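Local coordinates for protein putative phosphosugar isomerase (Silicibacter pomeroyi DSS-3, PDB 3FJ1) that is of unknown function but, as a protein with two SIS domains, probably binds phosphosugars or related carbohydrate derivatives, at residues Gly27-Arg39 against Val161-Asp173. Numbering follows the deposited sequence.
Sequences GAQDVARVAAVLR and VAGLMLLADWAED
Leu38 lies over one face of the Trp170 indole: its CB stands 3.8 Å from the centroid of the five-membered ring of Trp170, 10° off the normal, which meets the criterion for a CH-pi contact. The same leucine sends CD1 over the six-membered ring, 3.6 Å from CE3 of Trp170. The indole reaches this position because its CG is anti to the backbone N. Exchanging Trp170 for an alanine would probably strip the flat partner from under Leu38 CB and CD1 and open a gap there, leaving Leu38 with Leu166 and Pro43. One turn back, Leu166 is a knob in the hole formed by Val31, Val34, Ala35 and Leu38, its CD1 3.6 Å from Val34 CG1. Ala35, with a single CB, meets Asp169 CB at 3.4 Å, consistent with the close approach of the segment axes, 8.5 Å at a crossing angle of -49°. Val31 presses CG1 against the backbone, 3.6 Å from Leu166 CA, and the selenomethionine chain of Met165 bends at chi3 to bring its methyl to Ala28. On the outer side, one water donates to both Ala28 O and Asp169 OD2, at 2.6 and 2.7 Å, bridging the helices, while Asp169 OD1 is held in a salt bridge with Arg177. The exposed Arg39 runs past Trp170, and the Glu172 carboxylate stacks over one face of its guanidinium with planes 14° apart, a charge attraction without a directed N-H. Glu172, with positive phi, is the C-prime residue of the Schellman motif ending helix 153-171, Asp173 N bonding back to Ala168 O. Both helices lie against strand 138-141 of the parallel sheet, Val31 and Ala162 both touching Ile140, while helices 53-69 and 174-181 touch other sides of helix 153-171.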
loop_
_atom_site.group_PDB
_atom_site.type_symbol
_atom_site.label_atom_id
_atom_site.label_comp_id
_atom_site.label_asym_id
_atom_site.label_seq_id
_atom_site.Cartn_x
_atom_site.Cartn_y
_atom_site.Cartn_z
ATOM N N GLY A 27 -19.445 2.170 -23.570
ATOM C CA GLY A 27 -19.573 2.506 -22.144
ATOM C C GLY A 27 -19.923 3.952 -21.865
ATOM O O GLY A 27 -20.235 4.294 -20.718
ATOM N N ALA A 28 -19.874 4.803 -22.882
ATOM C CA ALA A 28 -20.131 6.228 -22.718
ATOM C C ALA A 28 -21.457 6.530 -22.019
ATOM O O ALA A 28 -21.513 7.391 -21.131
ATOM C CB ALA A 28 -20.071 6.939 -24.072
ATOM N N GLN A 29 -22.518 5.816 -22.399
ATOM C CA GLN A 29 -23.849 6.075 -21.832
ATOM C C GLN A 29 -23.960 5.744 -20.340
ATOM O O GLN A 29 -24.447 6.556 -19.535
ATOM C CB GLN A 29 -24.922 5.312 -22.642
ATOM C CG GLN A 29 -26.364 5.680 -22.214
ATOM C CD GLN A 29 -27.442 5.068 -23.104
ATOM O OE1 GLN A 29 -27.630 3.846 -23.140
ATOM N NE2 GLN A 29 -28.177 5.925 -23.798
ATOM N N ASP A 30 -23.531 4.551 -19.977
ATOM C CA ASP A 30 -23.539 4.127 -18.602
ATOM C C ASP A 30 -22.641 5.012 -17.738
ATOM O O ASP A 30 -23.017 5.391 -16.608
ATOM C CB ASP A 30 -23.139 2.667 -18.488
ATOM C CG ASP A 30 -24.242 1.752 -18.939
ATOM O OD1 ASP A 30 -25.315 2.269 -19.352
ATOM O OD2 ASP A 30 -24.053 0.522 -18.874
ATOM N N VAL A 31 -21.485 5.387 -18.271
ATOM C CA VAL A 31 -20.616 6.261 -17.515
ATOM C C VAL A 31 -21.287 7.616 -17.281
ATOM O O VAL A 31 -21.251 8.134 -16.164
ATOM C CB VAL A 31 -19.238 6.436 -18.188
ATOM C CG1 VAL A 31 -18.481 7.559 -17.499
ATOM C CG2 VAL A 31 -18.447 5.145 -18.116
ATOM N N ALA A 32 -21.948 8.166 -18.299
ATOM C CA ALA A 32 -22.550 9.488 -18.178
ATOM C C ALA A 32 -23.681 9.474 -17.152
ATOM O O ALA A 32 -23.865 10.430 -16.381
ATOM C CB ALA A 32 -23.081 9.968 -19.517
ATOM N N ARG A 33 -24.445 8.386 -17.174
ATOM C CA ARG A 33 -25.560 8.211 -16.238
ATOM C C ARG A 33 -25.070 8.137 -14.791
ATOM O O ARG A 33 -25.641 8.796 -13.908
ATOM C CB ARG A 33 -26.354 6.961 -16.600
ATOM C CG ARG A 33 -27.246 7.145 -17.781
ATOM C CD ARG A 33 -27.916 5.853 -18.170
ATOM N NE ARG A 33 -28.858 6.088 -19.264
ATOM C CZ ARG A 33 -29.535 5.140 -19.906
ATOM N NH1 ARG A 33 -29.396 3.868 -19.573
ATOM N NH2 ARG A 33 -30.362 5.473 -20.889
ATOM N N VAL A 34 -23.998 7.378 -14.541
ATOM C CA VAL A 34 -23.453 7.285 -13.181
ATOM C C VAL A 34 -22.900 8.650 -12.750
ATOM O O VAL A 34 -23.145 9.079 -11.640
ATOM C CB VAL A 34 -22.372 6.200 -13.031
ATOM C CG1 VAL A 34 -21.791 6.201 -11.614
ATOM C CG2 VAL A 34 -22.962 4.799 -13.391
ATOM N N ALA A 35 -22.153 9.322 -13.631
ATOM C CA ALA A 35 -21.636 10.668 -13.348
ATOM C C ALA A 35 -22.759 11.640 -12.987
ATOM O O ALA A 35 -22.577 12.442 -12.102
ATOM C CB ALA A 35 -20.809 11.208 -14.524
ATOM N N ALA A 36 -23.916 11.530 -13.659
ATOM C CA ALA A 36 -25.084 12.375 -13.385
ATOM C C ALA A 36 -25.610 12.114 -11.956
ATOM O O ALA A 36 -25.880 13.050 -11.196
ATOM C CB ALA A 36 -26.168 12.172 -14.438
ATOM N N VAL A 37 -25.710 10.837 -11.592
ATOM C CA VAL A 37 -26.096 10.437 -10.234
ATOM C C VAL A 37 -25.109 11.029 -9.215
ATOM O O VAL A 37 -25.515 11.552 -8.184
ATOM C CB VAL A 37 -26.180 8.902 -10.110
ATOM C CG1 VAL A 37 -26.361 8.487 -8.646
ATOM C CG2 VAL A 37 -27.339 8.340 -10.998
ATOM N N LEU A 38 -23.809 10.958 -9.501
ATOM C CA LEU A 38 -22.797 11.497 -8.582
ATOM C C LEU A 38 -22.870 13.021 -8.457
ATOM O O LEU A 38 -22.693 13.550 -7.375
ATOM C CB LEU A 38 -21.380 11.063 -9.015
ATOM C CG LEU A 38 -21.093 9.557 -8.877
ATOM C CD1 LEU A 38 -19.764 9.173 -9.571
ATOM C CD2 LEU A 38 -21.100 9.151 -7.369
ATOM N N ARG A 39 -23.155 13.729 -9.545
ATOM C CA ARG A 39 -23.236 15.188 -9.455
ATOM C C ARG A 39 -24.444 15.549 -8.592
ATOM O O ARG A 39 -24.419 16.510 -7.826
ATOM C CB ARG A 39 -23.326 15.845 -10.835
ATOM C CG ARG A 39 -21.997 15.929 -11.562
ATOM C CD ARG A 39 -22.083 16.857 -12.767
ATOM N NE ARG A 39 -23.108 16.440 -13.708
ATOM C CZ ARG A 39 -22.973 15.507 -14.652
ATOM N NH1 ARG A 39 -21.847 14.845 -14.830
ATOM N NH2 ARG A 39 -23.993 15.235 -15.434
ATOM N N VAL A 161 -9.319 3.395 -17.554
ATOM C CA VAL A 161 -10.016 4.275 -18.471
ATOM C C VAL A 161 -11.469 4.492 -18.038
ATOM O O VAL A 161 -11.935 5.645 -18.009
ATOM C CB VAL A 161 -9.933 3.783 -19.926
ATOM C CG1 VAL A 161 -10.888 4.544 -20.793
ATOM C CG2 VAL A 161 -8.477 3.943 -20.428
ATOM N N ALA A 162 -12.154 3.407 -17.674
ATOM C CA ALA A 162 -13.530 3.494 -17.160
ATOM C C ALA A 162 -13.635 4.460 -15.979
ATOM O O ALA A 162 -14.545 5.313 -15.944
ATOM C CB ALA A 162 -14.093 2.119 -16.804
ATOM N N GLY A 163 -12.749 4.295 -14.993
ATOM C CA GLY A 163 -12.708 5.187 -13.826
ATOM C C GLY A 163 -12.395 6.629 -14.206
ATOM O O GLY A 163 -13.009 7.566 -13.685
ATOM N N LEU A 164 -11.460 6.821 -15.125
ATOM C CA LEU A 164 -11.117 8.171 -15.594
ATOM C C LEU A 164 -12.273 8.849 -16.339
ATOM O O LEU A 164 -12.475 10.049 -16.178
ATOM C CB LEU A 164 -9.817 8.189 -16.425
ATOM C CG LEU A 164 -8.510 7.959 -15.630
ATOM C CD1 LEU A 164 -7.375 7.746 -16.629
ATOM C CD2 LEU A 164 -8.154 9.054 -14.554
HETATM N N MSE A 165 -12.991 8.087 -17.165
HETATM C CA MSE A 165 -14.197 8.579 -17.900
HETATM C C MSE A 165 -15.233 9.064 -16.891
HETATM O O MSE A 165 -15.814 10.134 -17.044
HETATM C CB MSE A 165 -14.810 7.469 -18.759
HETATM C CG MSE A 165 -14.021 7.127 -20.020
HETATM SE SE MSE A 165 -14.695 5.467 -20.828
HETATM C CE MSE A 165 -16.499 5.990 -21.431
ATOM N N LEU A 166 -15.413 8.304 -15.817
ATOM C CA LEU A 166 -16.407 8.645 -14.802
ATOM C C LEU A 166 -16.008 9.934 -14.127
ATOM O O LEU A 166 -16.808 10.857 -14.016
ATOM C CB LEU A 166 -16.536 7.507 -13.782
ATOM C CG LEU A 166 -17.553 7.632 -12.645
ATOM C CD1 LEU A 166 -18.991 7.767 -13.196
ATOM C CD2 LEU A 166 -17.402 6.411 -11.678
ATOM N N LEU A 167 -14.744 10.017 -13.712
ATOM C CA LEU A 167 -14.235 11.207 -13.057
ATOM C C LEU A 167 -14.283 12.440 -13.965
ATOM O O LEU A 167 -14.563 13.544 -13.504
ATOM C CB LEU A 167 -12.807 10.973 -12.568
ATOM C CG LEU A 167 -12.641 9.964 -11.434
ATOM C CD1 LEU A 167 -11.157 9.714 -11.133
ATOM C CD2 LEU A 167 -13.393 10.432 -10.226
ATOM N N ALA A 168 -14.017 12.243 -15.250
ATOM C CA ALA A 168 -14.003 13.323 -16.198
ATOM C C ALA A 168 -15.442 13.841 -16.434
ATOM O O ALA A 168 -15.648 15.050 -16.509
ATOM C CB ALA A 168 -13.362 12.876 -17.491
ATOM N N ASP A 169 -16.416 12.941 -16.514
ATOM C CA ASP A 169 -17.821 13.360 -16.700
ATOM C C ASP A 169 -18.312 14.037 -15.406
ATOM O O ASP A 169 -19.034 15.033 -15.432
ATOM C CB ASP A 169 -18.753 12.175 -17.037
ATOM C CG ASP A 169 -18.729 11.758 -18.523
ATOM O OD1 ASP A 169 -18.176 12.502 -19.392
ATOM O OD2 ASP A 169 -19.273 10.646 -18.826
ATOM N N TRP A 170 -17.927 13.479 -14.262
ATOM C CA TRP A 170 -18.323 14.030 -12.962
ATOM C C TRP A 170 -17.744 15.433 -12.762
ATOM O O TRP A 170 -18.471 16.352 -12.345
ATOM C CB TRP A 170 -17.931 13.022 -11.875
ATOM C CG TRP A 170 -18.248 13.372 -10.472
ATOM C CD1 TRP A 170 -19.041 14.360 -10.011
ATOM C CD2 TRP A 170 -17.827 12.623 -9.338
ATOM N NE1 TRP A 170 -19.086 14.327 -8.632
ATOM C CE2 TRP A 170 -18.352 13.254 -8.202
ATOM C CE3 TRP A 170 -17.031 11.487 -9.178
ATOM C CZ2 TRP A 170 -18.109 12.781 -6.908
ATOM C CZ3 TRP A 170 -16.799 11.019 -7.880
ATOM C CH2 TRP A 170 -17.323 11.677 -6.783
ATOM N N ALA A 171 -16.468 15.626 -13.097
ATOM C CA ALA A 171 -15.811 16.918 -12.997
ATOM C C ALA A 171 -16.175 17.842 -14.173
ATOM O O ALA A 171 -15.920 19.063 -14.121
ATOM C CB ALA A 171 -14.252 16.728 -12.928
ATOM N N GLU A 172 -16.767 17.266 -15.214
ATOM C CA GLU A 172 -17.085 17.986 -16.449
ATOM C C GLU A 172 -15.808 18.616 -17.011
ATOM O O GLU A 172 -15.755 19.810 -17.310
ATOM C CB GLU A 172 -18.210 19.008 -16.203
ATOM C CG GLU A 172 -19.512 18.313 -15.766
ATOM C CD GLU A 172 -20.631 19.280 -15.461
ATOM O OE1 GLU A 172 -20.592 19.942 -14.385
ATOM O OE2 GLU A 172 -21.563 19.329 -16.280
ATOM N N ASP A 173 -14.776 17.791 -17.134
ATOM C CA ASP A 173 -13.453 18.250 -17.551
ATOM C C ASP A 173 -13.226 17.902 -19.022
ATOM O O ASP A 173 -12.965 16.757 -19.381
ATOM C CB ASP A 173 -12.388 17.629 -16.664
ATOM C CG ASP A 173 -11.017 18.230 -16.872
ATOM O OD1 ASP A 173 -10.509 18.337 -18.012
ATOM O OD2 ASP A 173 -10.440 18.618 -15.863
HETATM O O HOH W 1 -19.709 9.226 -21.102
#